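Local coordinates for protein toll (Drosophila melanogaster, PDB 4LXR), which serves as the cell-surface receptor for the cleaved cytokine Spaetzle, switching on Toll signalling in embryonic dorsal-ventral patterning and antifungal defence, at residues V244-L249 with L268-L273; P292-L297 with T315-I320; F311-Q316 with L335-N340. All blocks are in the same frame, centred on the assembly; numbering follows the deposited sequence.

All three contacts join consecutive turns of the receptor's extracellular leucine-rich-repeat solenoid. Interaction 1 pairs strand 246-248 with strand 270-273. Interaction 2 pairs the next two strands, 296-299 and 319-321. Their centres are about 11 Å apart. They meet directly, because strands 270-273 and 296-299 are neighbours too. Interaction 3 joins the loops that precede strands 319-321 and 343-345. Its centre is about 8 Å from that of interaction 2 and about 17 Å from that of interaction 1. Along the chain, interaction 1 closes before interaction 2 opens, and interaction 3 overlaps interaction 2 at Thr-315 and Gln-316. Strand and loop sides are both stitched repeat by repeat. Spaetzle touches the strand side at interaction 1.

Interaction 1. Residues V244-L249 with L268-L273; sequences VTDINL and LNEVRL
In the leucine-rich-repeat solenoid of Toll, Asp-246, Ile-247 and Asn-248 pair in parallel with Glu-270, Val-271 and Arg-272, strand to strand from one repeat to the next. Thr-245 O starts the pairing by taking two backbone donors. Asn-269 N reaches it at 2.7 Å, in the carbonyl plane on a lone pair. Glu-270 N comes nearly along the C=O axis at 3.0 Å. Further on, the backbone bonds alternate: Ile-247 N to Glu-270 O, Arg-272 N to Ile-247 O, Leu-249 N to Arg-272 O.

One face carries the polar side chains. Arg-272 NE donates in its guanidinium plane to Glu-270 OE1 at 2.8 Å, meeting that oxygen from above the carboxylate plane. Torsions bring this pair together. Glu-270 CG lies opposite its own N (chi1 167°) and leans forward, while Arg-272 CG lies beside its N (chi1 -70°) and leans back. Asp-246 OD2 stands 3.9 Å from Glu-270 OE2, so the nearby arginine probably eases the crowding of like charges. A water bridges Asp-246 OD1 and Asn-269 OD1. Asn-269 ND2 turns to the next repeat, where it bonds Gln-295 OE1 and Glu-293 O. Asn-248 OD1 lies 3.5 Å from Arg-272 CB and bonds Ser-250. A second water joins Arg-272 NH1 and, weakly, Asn-248 ND2. Spaetzle packs on this face, its Gln-62 against Asp-246 and Asn-248 and its Phe-60 against Arg-272.

The other face is apolar. Leu-268 CD2 touches Ile-247 CD1 at 3.6 Å, with Val-244 CG1 alongside. Leu-249 CD1 meets Leu-273 CD1 at 4.2 Å. A ligand-facing polar side backed by inward leucines and isoleucines is typical of the concave strand surface of leucine-rich repeats.

Interaction 2. Residues P292-L297 with T315-I320; sequences PELQIL and TQITNI. With NAG (2-acetamido-2-deoxy-beta-D-glucopyranose), chain D.
Gln-295 O is gripped by two backbone donors of the next leucine-rich repeat. Thr-318 N sits on a lone pair in the carbonyl plane at 2.8 Å, and Asn-319 N comes almost end-on at 2.9 Å. Leu-297 N then bonds Asn-319 O, which opens the parallel strand pairing.

Ile-317 points into the solenoid. Its CD1 touches Leu-297 CD1 at 4.0 Å and also packs beside Leu-294 CD2. Phe-311 and Val-271 add to the cover around Leu-297.

Before the strands, the two chains are joined through water. One water takes the N-H of Gln-316 and donates to Leu-294 O. Another donates to Gln-316 O and accepts from Gln-295 NE2, with a weak bond from Gln-316 NE2; Gln-295 OE1 is taken by Asn-269. Gln-316 bends at chi2 (-44°), and its CG lies 3.1 Å from Pro-292 O. Thr-315 OG1 donates to Gln-316 OE1 at 2.9 Å, which helps to set the turn of the amide. An alanine in place of Gln-316 would probably leave Thr-315 OG1 without this acceptor and open a gap beside Pro-292 O.

On the face that holds Ile-296 and Asn-319, Asn-319 carries an N-linked glycan. The sugar also bonds Arg-298 and Asp-367. Thr-318 OG1 donates to Asn-319 OD1, tilted from the carbonyl plane, and so steadies the amide that bears the sugar. The acetamido methyl C8 of that sugar rests 3.7 Å from Ile-296 CD1, and Asn-319 ND2 is bonded covalently to its C1.

Interaction 3. Residues F311-Q316 with L335-N340; sequences FEHSTQ and LEHQVN. With NAG (2-acetamido-2-deoxy-beta-D-glucopyranose), chain L.
Phe-311 O is held from opposite faces of its carbonyl plane. Ser-314 N closes a type II beta turn on it at 3.1 Å, and Gln-338 NE2 donates across from the next turn of the leucine-rich-repeat solenoid at 2.9 Å. The same NE2 also bonds Ser-314 O at 2.9 Å. That acceptor is in the amide plane, although the nitrogen stands above the carbonyl plane of Ser-314. Gln-338 thus ties down both ends of the loop it faces. Its chain bends at chi2 (63°), which turns the amide back toward the two carbonyls. The amide stands steeply to the Phe-311 ring, with NE2 close to Phe-311 CB.

Phe-311 occupies the place of the phenylalanine common in such repeats, and Leu-335 the same place one repeat later. Leu-335 CD2 lies 4.1 Å from Phe-311 CD2, the two side chains pointing the same way. Ile-317, Ile-320 and Leu-334 also pack against the ring.

Towards solvent, the His-337 ring covers the backbone of the turn. His-313 N sits over one face of it, 3.3 Å above the plane and near the rim. The two side chains run alongside each other and the imidazoles meet obliquely, planes 38° apart, with His-337 NE2 over one face of the His-313 ring. Glu-312 CB touches His-337 CD2. On the other side of the loop, Ser-314 OG turns away to Phe-288 O and Gln-291 N.

Asn-340 makes the last tie. Its ND2 bonds Thr-315 O at 2.9 Å from above the carbonyl plane. A water also donates to Thr-315 O and accepts from Asn-340 N. The remaining amide oxygen meets a sugar, consistent with the glycan on Asn-364: O6 of the N-acetylglucosamine donates to Asn-340 OD1 at 2.8 Å.

Interaction 1. Residues V244-L249 with L268-L273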
loop_
_atom_site.group_PDB
_atom_site.type_symbol
_atom_site.label_atom_id
_atom_site.label_comp_id
_atom_site.label_asym_id
_atom_site.label_seq_id
_atom_site.Cartn_x
_atom_site.Cartn_y
_atom_site.Cartn_z
ATOM N N VAL A 244 7.335 -25.029 -31.847
ATOM C CA VAL A 244 7.628 -24.135 -30.727
ATOM C C VAL A 244 6.363 -23.398 -30.240
ATOM O O VAL A 244 5.536 -22.963 -31.037
ATOM C CB VAL A 244 8.780 -23.152 -31.053
ATOM C CG1 VAL A 244 8.333 -22.041 -32.038
ATOM C CG2 VAL A 244 9.340 -22.562 -29.778
ATOM N N THR A 245 6.186 -23.329 -28.926
ATOM C CA THR A 245 5.041 -22.635 -28.341
ATOM C C THR A 245 5.430 -21.389 -27.533
ATOM O O THR A 245 4.593 -20.516 -27.288
ATOM C CB THR A 245 4.240 -23.564 -27.431
ATOM O OG1 THR A 245 5.014 -23.855 -26.258
ATOM C CG2 THR A 245 3.875 -24.878 -28.173
ATOM N N ASP A 246 6.676 -21.314 -27.079
ATOM C CA ASP A 246 7.119 -20.154 -26.296
ATOM C C ASP A 246 8.453 -19.644 -26.826
ATOM O O ASP A 246 9.421 -20.400 -26.945
ATOM C CB ASP A 246 7.277 -20.473 -24.796
ATOM C CG ASP A 246 5.943 -20.764 -24.092
ATOM O OD1 ASP A 246 5.161 -21.608 -24.584
ATOM O OD2 ASP A 246 5.675 -20.147 -23.030
ATOM N N ILE A 247 8.495 -18.350 -27.125
ATOM C CA ILE A 247 9.702 -17.708 -27.575
ATOM C C ILE A 247 9.988 -16.474 -26.737
ATOM O O ILE A 247 9.113 -15.617 -26.553
ATOM C CB ILE A 247 9.599 -17.328 -29.061
ATOM C CG1 ILE A 247 9.573 -18.592 -29.927
ATOM C CG2 ILE A 247 10.761 -16.462 -29.450
ATOM C CD1 ILE A 247 9.351 -18.328 -31.437
ATOM N N ASN A 248 11.210 -16.389 -26.214
ATOM C CA ASN A 248 11.617 -15.201 -25.482
ATOM C C ASN A 248 12.762 -14.459 -26.168
ATOM O O ASN A 248 13.876 -14.969 -26.249
ATOM C CB ASN A 248 11.960 -15.517 -24.020
ATOM C CG ASN A 248 12.091 -14.247 -23.163
ATOM O OD1 ASN A 248 11.958 -13.137 -23.662
ATOM N ND2 ASN A 248 12.328 -14.419 -21.871
ATOM N N LEU A 249 12.466 -13.241 -26.634
ATOM C CA LEU A 249 13.416 -12.407 -27.344
ATOM C C LEU A 249 13.811 -11.169 -26.541
ATOM O O LEU A 249 14.382 -10.232 -27.109
ATOM C CB LEU A 249 12.805 -11.924 -28.654
ATOM C CG LEU A 249 12.304 -12.978 -29.650
ATOM C CD1 LEU A 249 11.715 -12.308 -30.900
ATOM C CD2 LEU A 249 13.428 -13.929 -30.033
ATOM N N LEU A 268 2.595 -21.218 -31.809
ATOM C CA LEU A 268 2.994 -20.236 -30.797
ATOM C C LEU A 268 1.859 -20.007 -29.813
ATOM O O LEU A 268 0.706 -19.822 -30.205
ATOM C CB LEU A 268 3.380 -18.896 -31.427
ATOM C CG LEU A 268 4.774 -18.723 -32.030
ATOM C CD1 LEU A 268 4.916 -17.325 -32.633
ATOM C CD2 LEU A 268 5.836 -18.971 -30.973
ATOM N N ASN A 269 2.198 -20.045 -28.535
ATOM C CA ASN A 269 1.249 -19.786 -27.476
ATOM C C ASN A 269 1.599 -18.504 -26.699
ATOM O O ASN A 269 0.722 -17.824 -26.178
ATOM C CB ASN A 269 1.180 -21.006 -26.535
ATOM C CG ASN A 269 0.301 -20.763 -25.327
ATOM O OD1 ASN A 269 0.801 -20.542 -24.224
ATOM N ND2 ASN A 269 -1.021 -20.782 -25.531
ATOM N N GLU A 270 2.886 -18.181 -26.628
ATOM C CA GLU A 270 3.341 -17.013 -25.874
ATOM C C GLU A 270 4.619 -16.472 -26.495
ATOM O O GLU A 270 5.544 -17.238 -26.778
ATOM C CB GLU A 270 3.573 -17.352 -24.383
ATOM C CG GLU A 270 4.343 -16.265 -23.593
ATOM C CD GLU A 270 4.099 -16.293 -22.071
ATOM O OE1 GLU A 270 4.530 -15.343 -21.376
ATOM O OE2 GLU A 270 3.476 -17.250 -21.565
ATOM N N VAL A 271 4.653 -15.162 -26.740
ATOM C CA VAL A 271 5.883 -14.482 -27.152
ATOM C C VAL A 271 6.177 -13.321 -26.199
ATOM O O VAL A 271 5.270 -12.556 -25.847
ATOM C CB VAL A 271 5.816 -13.972 -28.621
ATOM C CG1 VAL A 271 7.096 -13.237 -28.983
ATOM C CG2 VAL A 271 5.572 -15.148 -29.600
ATOM N N ARG A 272 7.437 -13.222 -25.769
ATOM C CA ARG A 272 7.920 -12.131 -24.928
ATOM C C ARG A 272 8.999 -11.333 -25.647
ATOM O O ARG A 272 10.038 -11.883 -26.043
ATOM C CB ARG A 272 8.500 -12.676 -23.625
ATOM C CG ARG A 272 7.487 -13.253 -22.664
ATOM C CD ARG A 272 8.193 -14.078 -21.589
ATOM N NE ARG A 272 7.238 -14.784 -20.738
ATOM C CZ ARG A 272 7.552 -15.332 -19.571
ATOM N NH1 ARG A 272 8.800 -15.241 -19.120
ATOM N NH2 ARG A 272 6.625 -15.970 -18.864
ATOM N N LEU A 273 8.743 -10.041 -25.840
ATOM C CA LEU A 273 9.785 -9.120 -26.256
ATOM C C LEU A 273 9.758 -7.937 -25.291
ATOM O O LEU A 273 9.203 -6.883 -25.599
ATOM C CB LEU A 273 9.613 -8.660 -27.718
ATOM C CG LEU A 273 10.902 -8.093 -28.340
ATOM C CD1 LEU A 273 10.976 -8.314 -29.838
ATOM C CD2 LEU A 273 11.111 -6.621 -28.034
HETATM O O HOH W 1 3.041 -22.113 -23.128
HETATM O O HOH W 2 11.213 -13.368 -19.355
#

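Interaction 2. Residues P292-L297 with T315-I320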
loop_
_atom_site.group_PDB
_atom_site.type_symbol
_atom_site.label_atom_id
_atom_site.label_comp_id
_atom_site.label_asym_id
_atom_site.label_seq_id
_atom_site.Cartn_x
_atom_site.Cartn_y
_atom_site.Cartn_z
ATOM N N PRO A 292 -3.313 -19.548 -34.578
ATOM C CA PRO A 292 -4.538 -20.109 -33.991
ATOM C C PRO A 292 -4.422 -20.432 -32.491
ATOM O O PRO A 292 -5.446 -20.557 -31.830
ATOM C CB PRO A 292 -4.783 -21.379 -34.828
ATOM C CG PRO A 292 -3.424 -21.770 -35.349
ATOM C CD PRO A 292 -2.669 -20.468 -35.537
ATOM N N GLU A 293 -3.211 -20.532 -31.951
ATOM C CA GLU A 293 -3.050 -20.947 -30.553
ATOM C C GLU A 293 -2.382 -19.875 -29.676
ATOM O O GLU A 293 -2.046 -20.130 -28.522
ATOM C CB GLU A 293 -2.264 -22.268 -30.478
ATOM C CG GLU A 293 -3.027 -23.492 -31.016
ATOM C CD GLU A 293 -2.106 -24.678 -31.353
ATOM O OE1 GLU A 293 -0.887 -24.599 -31.097
ATOM O OE2 GLU A 293 -2.602 -25.699 -31.873
ATOM N N LEU A 294 -2.169 -18.687 -30.232
ATOM C CA LEU A 294 -1.479 -17.627 -29.497
ATOM C C LEU A 294 -2.365 -17.029 -28.395
ATOM O O LEU A 294 -3.474 -16.591 -28.675
ATOM C CB LEU A 294 -1.037 -16.539 -30.463
ATOM C CG LEU A 294 -0.280 -15.337 -29.898
ATOM C CD1 LEU A 294 1.017 -15.764 -29.164
ATOM C CD2 LEU A 294 0.037 -14.405 -31.052
ATOM N N GLN A 295 -1.878 -17.030 -27.154
ATOM C CA GLN A 295 -2.652 -16.524 -26.023
ATOM C C GLN A 295 -2.031 -15.333 -25.300
ATOM O O GLN A 295 -2.752 -14.489 -24.779
ATOM C CB GLN A 295 -2.915 -17.621 -24.994
ATOM C CG GLN A 295 -3.778 -18.757 -25.481
ATOM C CD GLN A 295 -4.000 -19.802 -24.407
ATOM O OE1 GLN A 295 -3.045 -20.356 -23.867
ATOM N NE2 GLN A 295 -5.262 -20.068 -24.085
ATOM N N ILE A 296 -0.704 -15.279 -25.232
ATOM C CA ILE A 296 -0.038 -14.295 -24.374
ATOM C C ILE A 296 1.031 -13.489 -25.105
ATOM O O ILE A 296 1.902 -14.053 -25.793
ATOM C CB ILE A 296 0.635 -14.985 -23.177
ATOM C CG1 ILE A 296 -0.418 -15.675 -22.310
ATOM C CG2 ILE A 296 1.460 -13.964 -22.358
ATOM C CD1 ILE A 296 0.160 -16.669 -21.336
ATOM N N LEU A 297 0.966 -12.171 -24.963
ATOM C CA LEU A 297 2.001 -11.303 -25.505
ATOM C C LEU A 297 2.510 -10.325 -24.462
ATOM O O LEU A 297 1.719 -9.726 -23.742
ATOM C CB LEU A 297 1.492 -10.566 -26.734
ATOM C CG LEU A 297 1.203 -11.516 -27.901
ATOM C CD1 LEU A 297 0.338 -10.862 -28.919
ATOM C CD2 LEU A 297 2.495 -11.996 -28.557
ATOM N N THR A 315 -7.409 -15.223 -32.851
ATOM C CA THR A 315 -8.628 -15.066 -32.066
ATOM C C THR A 315 -8.511 -15.580 -30.633
ATOM O O THR A 315 -9.343 -15.249 -29.788
ATOM C CB THR A 315 -9.840 -15.730 -32.762
ATOM O OG1 THR A 315 -9.717 -17.154 -32.695
ATOM C CG2 THR A 315 -9.922 -15.301 -34.230
ATOM N N GLN A 316 -7.474 -16.368 -30.356
ATOM C CA GLN A 316 -7.329 -16.977 -29.034
ATOM C C GLN A 316 -6.530 -16.155 -28.030
ATOM O O GLN A 316 -6.326 -16.592 -26.904
ATOM C CB GLN A 316 -6.725 -18.386 -29.135
ATOM C CG GLN A 316 -7.575 -19.373 -29.929
ATOM C CD GLN A 316 -9.047 -19.297 -29.584
ATOM O OE1 GLN A 316 -9.875 -18.921 -30.419
ATOM N NE2 GLN A 316 -9.385 -19.652 -28.349
ATOM N N ILE A 317 -6.066 -14.977 -28.421
ATOM C CA ILE A 317 -5.281 -14.160 -27.499
ATOM C C ILE A 317 -6.087 -13.764 -26.249
ATOM O O ILE A 317 -7.213 -13.269 -26.351
ATOM C CB ILE A 317 -4.742 -12.901 -28.195
ATOM C CG1 ILE A 317 -3.824 -13.312 -29.362
ATOM C CG2 ILE A 317 -3.997 -12.044 -27.213
ATOM C CD1 ILE A 317 -3.226 -12.155 -30.119
ATOM N N THR A 318 -5.512 -13.999 -25.073
ATOM C CA THR A 318 -6.197 -13.717 -23.817
ATOM C C THR A 318 -5.478 -12.645 -22.993
ATOM O O THR A 318 -6.092 -11.977 -22.169
ATOM C CB THR A 318 -6.337 -14.997 -22.964
ATOM O OG1 THR A 318 -5.031 -15.549 -22.711
ATOM C CG2 THR A 318 -7.225 -16.040 -23.686
ATOM N N ASN A 319 -4.172 -12.486 -23.202
ATOM C CA ASN A 319 -3.406 -11.564 -22.373
ATOM C C ASN A 319 -2.425 -10.775 -23.192
ATOM O O ASN A 319 -1.584 -11.354 -23.874
ATOM C CB ASN A 319 -2.652 -12.333 -21.286
ATOM C CG ASN A 319 -3.581 -13.066 -20.339
ATOM O OD1 ASN A 319 -4.091 -14.142 -20.656
ATOM N ND2 ASN A 319 -3.794 -12.480 -19.167
ATOM N N ILE A 320 -2.539 -9.451 -23.136
ATOM C CA ILE A 320 -1.619 -8.571 -23.846
ATOM C C ILE A 320 -1.060 -7.547 -22.871
ATOM O O ILE A 320 -1.810 -6.824 -22.220
ATOM C CB ILE A 320 -2.321 -7.809 -24.983
ATOM C CG1 ILE A 320 -2.977 -8.772 -25.964
ATOM C CG2 ILE A 320 -1.349 -6.869 -25.696
ATOM C CD1 ILE A 320 -3.610 -8.063 -27.164
HETATM C C1 NAG D . -4.590 -13.165 -18.171
HETATM C C2 NAG D . -3.825 -13.766 -16.980
HETATM C C3 NAG D . -4.800 -14.352 -15.963
HETATM C C4 NAG D . -5.876 -13.341 -15.582
HETATM C C5 NAG D . -6.541 -12.775 -16.835
HETATM C C6 NAG D . -7.556 -11.684 -16.544
HETATM C C7 NAG D . -1.552 -14.576 -17.423
HETATM C C8 NAG D . -0.714 -15.740 -17.868
HETATM N N2 NAG D . -2.871 -14.778 -17.403
HETATM O O3 NAG D . -4.076 -14.758 -14.807
HETATM O O4 NAG D . -6.866 -14.003 -14.802
HETATM O O5 NAG D . -5.545 -12.201 -17.689
HETATM O O6 NAG D . -7.011 -10.638 -15.748
HETATM O O7 NAG D . -1.056 -13.498 -17.103
HETATM O O HOH W 3 -4.707 -16.593 -31.219
HETATM O O HOH W 4 -7.440 -18.800 -25.648
#

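Interaction 3. Residues F311-Q316 with L335-N340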
loop_
_atom_site.group_PDB
_atom_site.type_symbol
_atom_site.label_atom_id
_atom_site.label_comp_id
_atom_site.label_asym_id
_atom_site.label_seq_id
_atom_site.Cartn_x
_atom_site.Cartn_y
_atom_site.Cartn_z
ATOM N N PHE A 311 -2.483 -8.335 -34.914
ATOM C CA PHE A 311 -3.046 -9.534 -34.310
ATOM C C PHE A 311 -4.168 -10.130 -35.141
ATOM O O PHE A 311 -5.009 -10.839 -34.579
ATOM C CB PHE A 311 -3.672 -9.211 -32.948
ATOM C CG PHE A 311 -2.777 -8.461 -32.014
ATOM C CD1 PHE A 311 -1.570 -9.000 -31.597
ATOM C CD2 PHE A 311 -3.179 -7.235 -31.499
ATOM C CE1 PHE A 311 -0.759 -8.311 -30.728
ATOM C CE2 PHE A 311 -2.381 -6.547 -30.621
ATOM C CZ PHE A 311 -1.166 -7.075 -30.233
ATOM N N GLU A 312 -4.221 -9.844 -36.446
ATOM C CA GLU A 312 -5.423 -10.201 -37.198
ATOM C C GLU A 312 -5.594 -11.714 -37.307
ATOM O O GLU A 312 -4.628 -12.447 -37.500
ATOM C CB GLU A 312 -5.509 -9.507 -38.570
ATOM C CG GLU A 312 -4.508 -9.975 -39.602
ATOM C CD GLU A 312 -4.824 -9.448 -40.999
ATOM O OE1 GLU A 312 -4.435 -10.100 -41.989
ATOM O OE2 GLU A 312 -5.454 -8.383 -41.104
ATOM N N HIS A 313 -6.834 -12.155 -37.129
ATOM C CA HIS A 313 -7.196 -13.569 -37.130
ATOM C C HIS A 313 -6.543 -14.386 -36.026
ATOM O O HIS A 313 -6.630 -15.605 -36.038
ATOM C CB HIS A 313 -6.960 -14.211 -38.504
ATOM C CG HIS A 313 -7.692 -13.521 -39.612
ATOM N ND1 HIS A 313 -7.045 -12.846 -40.626
ATOM C CD2 HIS A 313 -9.017 -13.374 -39.846
ATOM C CE1 HIS A 313 -7.942 -12.324 -41.446
ATOM N NE2 HIS A 313 -9.145 -12.632 -40.997
ATOM N N SER A 314 -5.910 -13.723 -35.065
ATOM C CA SER A 314 -5.378 -14.429 -33.896
ATOM C C SER A 314 -6.401 -14.363 -32.761
ATOM O O SER A 314 -6.290 -13.557 -31.835
ATOM C CB SER A 314 -4.023 -13.855 -33.488
ATOM O OG SER A 314 -3.044 -14.119 -34.493
ATOM N N THR A 315 -7.409 -15.223 -32.851
ATOM C CA THR A 315 -8.628 -15.066 -32.066
ATOM C C THR A 315 -8.511 -15.580 -30.633
ATOM O O THR A 315 -9.343 -15.249 -29.788
ATOM C CB THR A 315 -9.840 -15.730 -32.762
ATOM O OG1 THR A 315 -9.717 -17.154 -32.695
ATOM C CG2 THR A 315 -9.922 -15.301 -34.230
ATOM N N GLN A 316 -7.474 -16.368 -30.356
ATOM C CA GLN A 316 -7.329 -16.977 -29.034
ATOM C C GLN A 316 -6.530 -16.155 -28.030
ATOM O O GLN A 316 -6.326 -16.592 -26.904
ATOM C CB GLN A 316 -6.725 -18.386 -29.135
ATOM C CG GLN A 316 -7.575 -19.373 -29.929
ATOM C CD GLN A 316 -9.047 -19.297 -29.584
ATOM O OE1 GLN A 316 -9.875 -18.921 -30.419
ATOM N NE2 GLN A 316 -9.385 -19.652 -28.349
ATOM N N LEU A 335 -7.688 -4.585 -32.290
ATOM C CA LEU A 335 -8.235 -5.669 -31.476
ATOM C C LEU A 335 -9.540 -6.217 -32.031
ATOM O O LEU A 335 -10.319 -6.846 -31.316
ATOM C CB LEU A 335 -8.447 -5.203 -30.036
ATOM C CG LEU A 335 -7.203 -4.683 -29.321
ATOM C CD1 LEU A 335 -7.579 -4.084 -27.997
ATOM C CD2 LEU A 335 -6.167 -5.785 -29.111
ATOM N N GLU A 336 -9.766 -5.982 -33.314
ATOM C CA GLU A 336 -11.005 -6.358 -33.978
ATOM C C GLU A 336 -11.291 -7.868 -33.939
ATOM O O GLU A 336 -12.447 -8.293 -33.949
ATOM C CB GLU A 336 -10.958 -5.860 -35.426
ATOM C CG GLU A 336 -12.234 -6.018 -36.207
ATOM C CD GLU A 336 -12.034 -5.729 -37.683
ATOM O OE1 GLU A 336 -10.981 -5.145 -38.031
ATOM O OE2 GLU A 336 -12.918 -6.098 -38.490
ATOM N N HIS A 337 -10.246 -8.685 -33.892
ATOM C CA HIS A 337 -10.447 -10.132 -33.867
ATOM C C HIS A 337 -10.300 -10.744 -32.467
ATOM O O HIS A 337 -10.560 -11.930 -32.269
ATOM C CB HIS A 337 -9.514 -10.825 -34.874
ATOM C CG HIS A 337 -9.716 -10.374 -36.289
ATOM N ND1 HIS A 337 -10.726 -10.864 -37.088
ATOM C CD2 HIS A 337 -9.050 -9.465 -37.041
ATOM C CE1 HIS A 337 -10.673 -10.280 -38.274
ATOM N NE2 HIS A 337 -9.666 -9.426 -38.271
ATOM N N GLN A 338 -9.911 -9.933 -31.491
ATOM C CA GLN A 338 -9.622 -10.454 -30.160
ATOM C C GLN A 338 -10.866 -10.677 -29.278
ATOM O O GLN A 338 -10.999 -10.111 -28.197
ATOM C CB GLN A 338 -8.556 -9.592 -29.463
ATOM C CG GLN A 338 -7.117 -9.923 -29.910
ATOM C CD GLN A 338 -6.895 -9.651 -31.385
ATOM O OE1 GLN A 338 -7.075 -8.524 -31.841
ATOM N NE2 GLN A 338 -6.532 -10.690 -32.148
ATOM N N VAL A 339 -11.749 -11.552 -29.739
ATOM C CA VAL A 339 -12.984 -11.866 -29.023
ATOM C C VAL A 339 -12.762 -12.529 -27.644
ATOM O O VAL A 339 -13.649 -12.515 -26.794
ATOM C CB VAL A 339 -13.924 -12.730 -29.914
ATOM C CG1 VAL A 339 -13.408 -14.179 -30.030
ATOM C CG2 VAL A 339 -15.339 -12.692 -29.393
ATOM N N ASN A 340 -11.577 -13.089 -27.416
ATOM C CA ASN A 340 -11.298 -13.800 -26.166
ATOM C C ASN A 340 -10.337 -13.072 -25.240
ATOM O O ASN A 340 -9.871 -13.649 -24.258
ATOM C CB ASN A 340 -10.736 -15.198 -26.453
ATOM C CG ASN A 340 -11.759 -16.117 -27.085
ATOM O OD1 ASN A 340 -12.828 -16.350 -26.525
ATOM N ND2 ASN A 340 -11.439 -16.638 -28.271
HETATM C C1 NAG L . -16.425 -14.586 -25.052
HETATM C C2 NAG L . -17.312 -13.788 -26.051
HETATM C C3 NAG L . -18.295 -14.710 -26.774
HETATM C C4 NAG L . -17.554 -15.871 -27.419
HETATM C C5 NAG L . -16.815 -16.635 -26.328
HETATM C C6 NAG L . -16.027 -17.812 -26.856
HETATM C C7 NAG L . -18.875 -12.865 -24.369
HETATM C C8 NAG L . -19.516 -11.615 -23.844
HETATM N N2 NAG L . -18.025 -12.701 -25.395
HETATM O O3 NAG L . -18.998 -13.966 -27.763
HETATM O O4 NAG L . -18.450 -16.720 -28.132
HETATM O O5 NAG L . -15.865 -15.752 -25.711
HETATM O O6 NAG L . -15.094 -17.402 -27.847
HETATM O O7 NAG L . -19.110 -13.967 -23.879
HETATM O O HOH W 5 -9.016 -12.992 -28.451
#